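Local coordinates for uncharacterized protein (Bacteroides ovatus, PDB 3P02) that is of unknown function but probably pairs an N-terminal E-set-like beta domain with a BT_3044-like C-terminal domain, at residues W4-F15 with T135-T146. Numbering follows the deposited sequence. Where two conformers were deposited one is given.
Sequences WTDEQFKQLISF and TYAVNPRKYYRT
Arg-145 bonds to two backbone carbonyls of residues 4-15. Arg-145 NH2 meets Phe-9 O at 3.0 Å, almost straight, in both the guanidinium and carbonyl planes; Arg-145 NH1 reaches Ile-13 O at 2.9 Å from above the Ile-13 carbonyl plane, a more bent bond. A bend at chi2 (-54°) turns the chain back toward residues 4-15, although its CB points away from them. The two-pronged arginine suits the task, each prong serving a different carbonyl, and Leu-12 CB lies over one guanidinium face. Tyr-136 OH accepts from Ile-13 N at 2.8 Å and also bonds Glu-130, while its ring gives Leu-12 an apolar surface. The short strand 13-15 is an outermost strand of an antiparallel sheet, beside 36-45, in the N-terminal beta domain, consistent with the E-set clan; the 135-146 loop meets it where Phe-15 N bonds Tyr-144 O at 3.0 Å. Flat, apolar Phe-9 is buried, its CB over the Tyr-143 ring face and its CE1 against Val-138 CB. Toward solvent the fit slackens. Val-138 CG2 touches one face of exposed Trp-4, and Tyr-143, apolar in face but polar at its tip, gives its hydroxyl bond to poorly ordered Asp-6 from above the carboxylate plane.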
ATOM      1  N   TRP A   4     -13.846 -31.235 -24.242  1.00 50.09           N
ATOM      2  CA  TRP A   4     -12.812 -30.455 -23.566  1.00 48.79           C
ATOM      3  C   TRP A   4     -11.775 -31.351 -22.874  1.00 53.57           C
ATOM      4  O   TRP A   4     -12.142 -32.358 -22.257  1.00 53.11           O
ATOM      5  CB  TRP A   4     -13.447 -29.501 -22.542  1.00 46.56           C
ATOM      6  CG  TRP A   4     -14.136 -28.306 -23.144  1.00 46.77           C
ATOM      7  CD1 TRP A   4     -13.787 -27.643 -24.287  1.00 49.61           C
ATOM      8  CD2 TRP A   4     -15.213 -27.560 -22.561  1.00 46.00           C
ATOM      9  NE1 TRP A   4     -14.622 -26.566 -24.484  1.00 48.71           N
ATOM     10  CE2 TRP A   4     -15.510 -26.494 -23.443  1.00 49.61           C
ATOM     11  CE3 TRP A   4     -15.988 -27.713 -21.398  1.00 46.78           C
ATOM     12  CZ2 TRP A   4     -16.554 -25.594 -23.203  1.00 48.51           C
ATOM     13  CZ3 TRP A   4     -17.001 -26.798 -21.143  1.00 47.96           C
ATOM     14  CH2 TRP A   4     -17.280 -25.758 -22.040  1.00 48.54           C
ATOM     15  N   THR A   5     -10.475 -30.993 -23.002  1.00 50.64           N
ATOM     16  CA  THR A   5      -9.362 -31.724 -22.376  1.00 51.20           C
ATOM     17  C   THR A   5      -8.469 -30.767 -21.585  1.00 55.47           C
ATOM     18  O   THR A   5      -8.328 -29.601 -21.962  1.00 54.29           O
ATOM     19  CB  THR A   5      -8.503 -32.516 -23.404  1.00 62.49           C
ATOM     20  OG1 THR A   5      -7.673 -31.629 -24.160  1.00 60.12           O
ATOM     21  CG2 THR A   5      -9.322 -33.439 -24.316  1.00 61.97           C
ATOM     22  N   ASP A   6      -7.818 -31.279 -20.528  1.00 52.96           N
ATOM     23  CA  ASP A   6      -6.898 -30.511 -19.683  1.00 52.80           C
ATOM     24  C   ASP A   6      -5.728 -29.927 -20.507  1.00 56.41           C
ATOM     25  O   ASP A   6      -5.304 -28.797 -20.255  1.00 54.63           O
ATOM     26  CB  ASP A   6      -6.352 -31.407 -18.561  1.00 55.28           C
ATOM     27  CG  ASP A   6      -6.111 -30.706 -17.237  1.00 69.35           C
ATOM     28  OD1 ASP A   6      -5.615 -29.543 -17.252  1.00 67.56           O
ATOM     29  OD2 ASP A   6      -6.394 -31.320 -16.185  1.00 77.11           O
ATOM     30  N   GLU A   7      -5.245 -30.697 -21.508  1.00 53.60           N
ATOM     31  CA  GLU A   7      -4.139 -30.335 -22.400  1.00 53.59           C
ATOM     32  C   GLU A   7      -4.535 -29.192 -23.343  1.00 55.91           C
ATOM     33  O   GLU A   7      -3.703 -28.313 -23.571  1.00 55.63           O
ATOM     34  CB  GLU A   7      -3.648 -31.560 -23.195  1.00 55.71           C
ATOM     35  CG  GLU A   7      -2.941 -32.604 -22.337  1.00 67.46           C
ATOM     36  CD  GLU A   7      -3.825 -33.420 -21.408  1.00 86.50           C
ATOM     37  OE1 GLU A   7      -4.888 -33.902 -21.864  1.00 90.45           O
ATOM     38  OE2 GLU A   7      -3.465 -33.559 -20.217  1.00 70.34           O
ATOM     39  N   GLN A   8      -5.804 -29.195 -23.861  1.00 50.31           N
ATOM     40  CA  GLN A   8      -6.346 -28.148 -24.738  0.50 49.34           C
ATOM     41  C   GLN A   8      -6.325 -26.790 -24.020  1.00 50.69           C
ATOM     42  O   GLN A   8      -6.125 -25.754 -24.654  1.00 50.35           O
ATOM     43  CB  GLN A   8      -7.779 -28.503 -25.164  0.50 51.10           C
ATOM     44  CG  GLN A   8      -8.290 -27.748 -26.388  0.50 68.44           C
ATOM     45  CD  GLN A   8      -9.799 -27.770 -26.511  0.50 90.09           C
ATOM     46  OE1 GLN A   8     -10.435 -26.734 -26.714  0.50 85.38           O
ATOM     47  NE2 GLN A   8     -10.411 -28.946 -26.413  0.50 84.13           N
ATOM     48  N   PHE A   9      -6.537 -26.797 -22.700  1.00 43.75           N
ATOM     49  CA  PHE A   9      -6.524 -25.574 -21.903  1.00 42.41           C
ATOM     50  C   PHE A   9      -5.105 -25.283 -21.394  1.00 46.15           C
ATOM     51  O   PHE A   9      -4.821 -24.157 -20.961  1.00 44.70           O
ATOM     52  CB  PHE A   9      -7.525 -25.665 -20.753  1.00 43.54           C
ATOM     53  CG  PHE A   9      -8.955 -25.730 -21.219  1.00 44.71           C
ATOM     54  CD1 PHE A   9      -9.627 -24.581 -21.619  1.00 47.58           C
ATOM     55  CD2 PHE A   9      -9.624 -26.944 -21.290  1.00 46.58           C
ATOM     56  CE1 PHE A   9     -10.940 -24.650 -22.089  1.00 48.67           C
ATOM     57  CE2 PHE A   9     -10.946 -27.009 -21.735  1.00 49.79           C
ATOM     58  CZ  PHE A   9     -11.597 -25.861 -22.132  1.00 47.81           C
ATOM     59  N   LYS A  10      -4.216 -26.301 -21.482  1.00 43.46           N
ATOM     60  CA  LYS A  10      -2.803 -26.209 -21.110  1.00 43.75           C
ATOM     61  C   LYS A  10      -1.903 -26.070 -22.383  1.00 45.91           C
ATOM     62  O   LYS A  10      -0.793 -26.628 -22.460  1.00 47.02           O
ATOM     63  CB  LYS A  10      -2.362 -27.357 -20.186  1.00 47.20           C
ATOM     64  CG  LYS A  10      -2.804 -27.121 -18.746  1.00 64.17           C
ATOM     65  CD  LYS A  10      -1.848 -27.709 -17.728  1.00 78.05           C
ATOM     66  CE  LYS A  10      -2.266 -29.078 -17.250  1.00 90.57           C
ATOM     67  NZ  LYS A  10      -1.754 -29.347 -15.884  1.00100.62           N
ATOM     68  N   GLN A  11      -2.403 -25.291 -23.359  0.50 39.46           N
ATOM     69  CA  GLN A  11      -1.725 -24.870 -24.590  0.50 37.33           C
ATOM     70  C   GLN A  11      -2.110 -23.401 -24.835  0.50 35.77           C
ATOM     71  O   GLN A  11      -1.667 -22.776 -25.798  0.50 34.94           O
ATOM     72  CB  GLN A  11      -2.000 -25.790 -25.802  0.50 39.08           C
ATOM     73  CG  GLN A  11      -3.467 -26.051 -26.156  0.50 45.29           C
ATOM     74  CD  GLN A  11      -4.116 -25.055 -27.096  0.50 52.61           C
ATOM     75  OE1 GLN A  11      -3.461 -24.247 -27.774  0.50 47.81           O
ATOM     76  NE2 GLN A  11      -5.437 -25.133 -27.193  0.50 35.80           N
ATOM     77  N   LEU A  12      -2.926 -22.859 -23.919  1.00 28.62           N
ATOM     78  CA  LEU A  12      -3.392 -21.487 -23.917  1.00 25.88           C
ATOM     79  C   LEU A  12      -2.508 -20.627 -23.022  1.00 26.07           C
ATOM     80  O   LEU A  12      -1.552 -21.114 -22.406  1.00 27.00           O
ATOM     81  CB  LEU A  12      -4.872 -21.400 -23.517  1.00 25.66           C
ATOM     82  CG  LEU A  12      -5.856 -22.195 -24.433  1.00 31.33           C
ATOM     83  CD1 LEU A  12      -7.264 -22.170 -23.869  1.00 32.24           C
ATOM     84  CD2 LEU A  12      -5.851 -21.669 -25.872  1.00 33.03           C
ATOM     85  N   ILE A  13      -2.802 -19.336 -23.002  1.00 19.58           N
ATOM     86  CA  ILE A  13      -1.942 -18.357 -22.344  1.00 17.16           C
ATOM     87  C   ILE A  13      -2.482 -17.944 -20.987  1.00 18.17           C
ATOM     88  O   ILE A  13      -3.688 -17.872 -20.793  1.00 16.47           O
ATOM     89  CB  ILE A  13      -1.791 -17.186 -23.325  1.00 19.40           C
ATOM     90  CG1 ILE A  13      -1.153 -17.713 -24.654  1.00 20.90           C
ATOM     91  CG2 ILE A  13      -0.972 -16.031 -22.735  1.00 18.29           C
ATOM     92  CD1 ILE A  13      -1.391 -16.918 -25.767  1.00 29.36           C
ATOM     93  N   SER A  14      -1.575 -17.699 -20.035  1.00 14.69           N
ATOM     94  CA  SER A  14      -1.972 -17.330 -18.687  1.00 14.98           C
ATOM     95  C   SER A  14      -1.000 -16.341 -18.090  1.00 17.10           C
ATOM     96  O   SER A  14       0.055 -16.079 -18.684  1.00 17.74           O
ATOM     97  CB  SER A  14      -2.016 -18.578 -17.812  1.00 18.61           C
ATOM     98  OG  SER A  14      -0.735 -19.174 -17.733  1.00 23.13           O
ATOM     99  N   PHE A  15      -1.320 -15.850 -16.886  1.00 13.60           N
ATOM    100  CA  PHE A  15      -0.404 -15.001 -16.146  1.00 12.24           C
ATOM    101  C   PHE A  15       0.336 -15.813 -15.104  1.00 18.26           C
ATOM    102  O   PHE A  15      -0.211 -16.785 -14.561  1.00 17.53           O
ATOM    103  CB  PHE A  15      -1.128 -13.842 -15.455  1.00 12.83           C
ATOM    104  CG  PHE A  15      -1.665 -12.795 -16.378  1.00 13.16           C
ATOM    105  CD1 PHE A  15      -0.814 -12.097 -17.241  1.00 15.96           C
ATOM    106  CD2 PHE A  15      -3.027 -12.498 -16.400  1.00 13.29           C
ATOM    107  CE1 PHE A  15      -1.316 -11.104 -18.090  1.00 16.45           C
ATOM    108  CE2 PHE A  15      -3.518 -11.470 -17.215  1.00 14.39           C
ATOM    109  CZ  PHE A  15      -2.661 -10.788 -18.059  1.00 14.22           C
ATOM    110  N   THR A 135     -12.595 -20.812 -25.468  1.00 23.43           N
ATOM    111  CA  THR A 135     -11.966 -21.679 -24.465  1.00 22.32           C
ATOM    112  C   THR A 135     -11.393 -20.857 -23.282  1.00 21.88           C
ATOM    113  O   THR A 135     -11.163 -21.412 -22.210  1.00 21.20           O
ATOM    114  CB  THR A 135     -10.889 -22.558 -25.099  1.00 37.19           C
ATOM    115  OG1 THR A 135      -9.960 -21.711 -25.768  1.00 40.97           O
ATOM    116  CG2 THR A 135     -11.462 -23.581 -26.077  1.00 36.73           C
ATOM    117  N   TYR A 136     -11.215 -19.526 -23.457  1.00 17.64           N
ATOM    118  CA  TYR A 136     -10.731 -18.646 -22.383  1.00 15.52           C
ATOM    119  C   TYR A 136     -11.835 -18.330 -21.367  1.00 18.25           C
ATOM    120  O   TYR A 136     -11.539 -17.778 -20.312  1.00 18.75           O
ATOM    121  CB  TYR A 136     -10.127 -17.355 -22.954  1.00 16.65           C
ATOM    122  CG  TYR A 136      -8.707 -17.567 -23.430  1.00 17.16           C
ATOM    123  CD1 TYR A 136      -8.439 -17.966 -24.739  1.00 18.79           C
ATOM    124  CD2 TYR A 136      -7.627 -17.371 -22.570  1.00 17.45           C
ATOM    125  CE1 TYR A 136      -7.134 -18.208 -25.169  1.00 20.21           C
ATOM    126  CE2 TYR A 136      -6.313 -17.592 -22.994  1.00 17.84           C
ATOM    127  CZ  TYR A 136      -6.072 -17.994 -24.301  1.00 21.40           C
ATOM    128  OH  TYR A 136      -4.782 -18.243 -24.712  1.00 22.44           O
ATOM    129  N   ALA A 137     -13.081 -18.731 -21.650  1.00 16.54           N
ATOM    130  CA  ALA A 137     -14.183 -18.496 -20.706  1.00 17.08           C
ATOM    131  C   ALA A 137     -14.428 -19.748 -19.850  1.00 20.29           C
ATOM    132  O   ALA A 137     -15.355 -19.754 -19.041  1.00 20.64           O
ATOM    133  CB  ALA A 137     -15.454 -18.139 -21.486  1.00 18.92           C
ATOM    134  N   VAL A 138     -13.644 -20.820 -20.063  1.00 17.11           N
ATOM    135  CA  VAL A 138     -13.820 -22.106 -19.342  1.00 16.95           C
ATOM    136  C   VAL A 138     -12.746 -22.219 -18.277  1.00 19.02           C
ATOM    137  O   VAL A 138     -11.568 -22.118 -18.605  1.00 19.66           O
ATOM    138  CB  VAL A 138     -13.763 -23.327 -20.288  1.00 22.80           C
ATOM    139  CG1 VAL A 138     -14.001 -24.638 -19.520  1.00 22.96           C
ATOM    140  CG2 VAL A 138     -14.755 -23.180 -21.438  1.00 23.12           C
ATOM    141  N   ASN A 139     -13.143 -22.442 -17.007  1.00 15.39           N
ATOM    142  CA  ASN A 139     -12.207 -22.592 -15.883  1.00 15.15           C
ATOM    143  C   ASN A 139     -11.169 -21.464 -15.874  1.00 18.00           C
ATOM    144  O   ASN A 139      -9.978 -21.752 -15.768  1.00 17.70           O
ATOM    145  CB  ASN A 139     -11.505 -23.974 -15.963  1.00 15.95           C
ATOM    146  CG  ASN A 139     -12.449 -25.086 -15.606  1.00 23.99           C
ATOM    147  OD1 ASN A 139     -13.414 -24.848 -14.919  1.00 17.23           O
ATOM    148  ND2 ASN A 139     -12.170 -26.306 -16.026  1.00 18.88           N
ATOM    149  N   PRO A 140     -11.580 -20.175 -15.954  1.00 15.07           N
ATOM    150  CA  PRO A 140     -10.571 -19.096 -16.035  1.00 14.31           C
ATOM    151  C   PRO A 140      -9.706 -18.991 -14.784  1.00 17.65           C
ATOM    152  O   PRO A 140      -8.544 -18.577 -14.864  1.00 16.78           O
ATOM    153  CB  PRO A 140     -11.424 -17.843 -16.250  1.00 15.98           C
ATOM    154  CG  PRO A 140     -12.761 -18.195 -15.632  1.00 19.47           C
ATOM    155  CD  PRO A 140     -12.951 -19.631 -16.030  1.00 15.44           C
ATOM    156  N   ARG A 141     -10.269 -19.338 -13.622  1.00 13.73           N
ATOM    157  CA  ARG A 141      -9.552 -19.256 -12.354  1.00 12.39           C
ATOM    158  C   ARG A 141      -8.458 -20.348 -12.283  1.00 18.27           C
ATOM    159  O   ARG A 141      -7.296 -20.042 -11.958  1.00 18.86           O
ATOM    160  CB  ARG A 141     -10.553 -19.381 -11.201  1.00 13.88           C
ATOM    161  CG  ARG A 141      -9.973 -19.309  -9.802  1.00 24.58           C
ATOM    162  CD  ARG A 141     -11.106 -19.383  -8.786  1.00 23.23           C
ATOM    163  NE  ARG A 141     -11.695 -18.073  -8.547  1.00 29.89           N
ATOM    164  CZ  ARG A 141     -12.705 -17.857  -7.711  1.00 36.86           C
ATOM    165  NH1 ARG A 141     -13.266 -18.868  -7.066  1.00 31.50           N
ATOM    166  NH2 ARG A 141     -13.170 -16.633  -7.528  1.00 26.67           N
ATOM    167  N   LYS A 142      -8.829 -21.595 -12.605  1.00 14.74           N
ATOM    168  CA  LYS A 142      -7.935 -22.742 -12.582  1.00 15.85           C
ATOM    169  C   LYS A 142      -6.698 -22.486 -13.455  1.00 21.86           C
ATOM    170  O   LYS A 142      -5.577 -22.811 -13.045  1.00 23.48           O
ATOM    171  CB  LYS A 142      -8.668 -24.013 -13.041  1.00 17.78           C
ATOM    172  CG  LYS A 142      -7.767 -25.239 -13.189  1.00 23.87           C
ATOM    173  CD  LYS A 142      -8.530 -26.444 -13.706  1.00 27.66           C
ATOM    174  CE  LYS A 142      -7.603 -27.570 -14.140  1.00 40.17           C
ATOM    175  NZ  LYS A 142      -6.757 -28.091 -13.026  1.00 41.07           N
ATOM    176  N   TYR A 143      -6.909 -21.862 -14.622  1.00 17.59           N
ATOM    177  CA  TYR A 143      -5.841 -21.644 -15.590  1.00 16.57           C
ATOM    178  C   TYR A 143      -5.207 -20.267 -15.522  1.00 18.77           C
ATOM    179  O   TYR A 143      -4.478 -19.916 -16.446  1.00 18.14           O
ATOM    180  CB  TYR A 143      -6.354 -21.925 -16.996  1.00 17.93           C
ATOM    181  CG  TYR A 143      -6.693 -23.386 -17.170  1.00 21.15           C
ATOM    182  CD1 TYR A 143      -5.701 -24.366 -17.112  1.00 24.06           C
ATOM    183  CD2 TYR A 143      -8.011 -23.798 -17.348  1.00 21.69           C
ATOM    184  CE1 TYR A 143      -6.014 -25.720 -17.215  1.00 23.71           C
ATOM    185  CE2 TYR A 143      -8.333 -25.147 -17.466  1.00 23.24           C
ATOM    186  CZ  TYR A 143      -7.332 -26.106 -17.389  1.00 27.78           C
ATOM    187  OH  TYR A 143      -7.645 -27.436 -17.515  1.00 24.92           O
ATOM    188  N   TYR A 144      -5.420 -19.519 -14.428  1.00 16.14           N
ATOM    189  CA  TYR A 144      -4.788 -18.226 -14.174  1.00 16.08           C
ATOM    190  C   TYR A 144      -4.903 -17.262 -15.362  1.00 17.11           C
ATOM    191  O   TYR A 144      -3.923 -16.583 -15.700  1.00 16.44           O
ATOM    192  CB  TYR A 144      -3.297 -18.418 -13.786  1.00 19.43           C
ATOM    193  CG  TYR A 144      -3.072 -19.473 -12.730  1.00 24.47           C
ATOM    194  CD1 TYR A 144      -3.278 -19.192 -11.383  1.00 28.09           C
ATOM    195  CD2 TYR A 144      -2.704 -20.770 -13.078  1.00 26.52           C
ATOM    196  CE1 TYR A 144      -3.119 -20.178 -10.406  1.00 30.38           C
ATOM    197  CE2 TYR A 144      -2.541 -21.761 -12.111  1.00 28.17           C
ATOM    198  CZ  TYR A 144      -2.728 -21.455 -10.774  1.00 37.58           C
ATOM    199  OH  TYR A 144      -2.553 -22.429  -9.812  1.00 43.48           O
ATOM    200  N   ARG A 145      -6.110 -17.121 -15.939  1.00 13.80           N
ATOM    201  CA  ARG A 145      -6.282 -16.177 -17.042  1.00 13.02           C
ATOM    202  C   ARG A 145      -6.314 -14.721 -16.567  1.00 13.60           C
ATOM    203  O   ARG A 145      -6.076 -13.834 -17.386  1.00 14.32           O
ATOM    204  CB  ARG A 145      -7.592 -16.433 -17.822  1.00 12.76           C
ATOM    205  CG  ARG A 145      -7.765 -17.812 -18.392  1.00 14.84           C
ATOM    206  CD  ARG A 145      -6.632 -18.284 -19.280  1.00 15.54           C
ATOM    207  NE  ARG A 145      -7.019 -19.618 -19.742  1.00 16.23           N
ATOM    208  CZ  ARG A 145      -6.185 -20.603 -20.046  1.00 22.07           C
ATOM    209  NH1 ARG A 145      -4.868 -20.410 -19.994  1.00 18.77           N
ATOM    210  NH2 ARG A 145      -6.659 -21.803 -20.359  1.00 17.19           N
ATOM    211  N   THR A 146      -6.596 -14.486 -15.282  1.00 10.53           N
ATOM    212  CA  THR A 146      -6.785 -13.156 -14.698  1.00 10.91           C
ATOM    213  C   THR A 146      -5.838 -12.904 -13.520  1.00 15.48           C
ATOM    214  O   THR A 146      -5.721 -13.727 -12.613  1.00 15.90           O
ATOM    215  CB  THR A 146      -8.272 -13.025 -14.285  1.00 14.62           C
ATOM    216  OG1 THR A 146      -9.033 -13.146 -15.488  1.00 15.20           O
ATOM    217  CG2 THR A 146      -8.606 -11.681 -13.638  1.00 14.23           C
TER
HETATM  218  O   HOH W   1      -2.867 -22.380 -19.872  1.00 36.06           O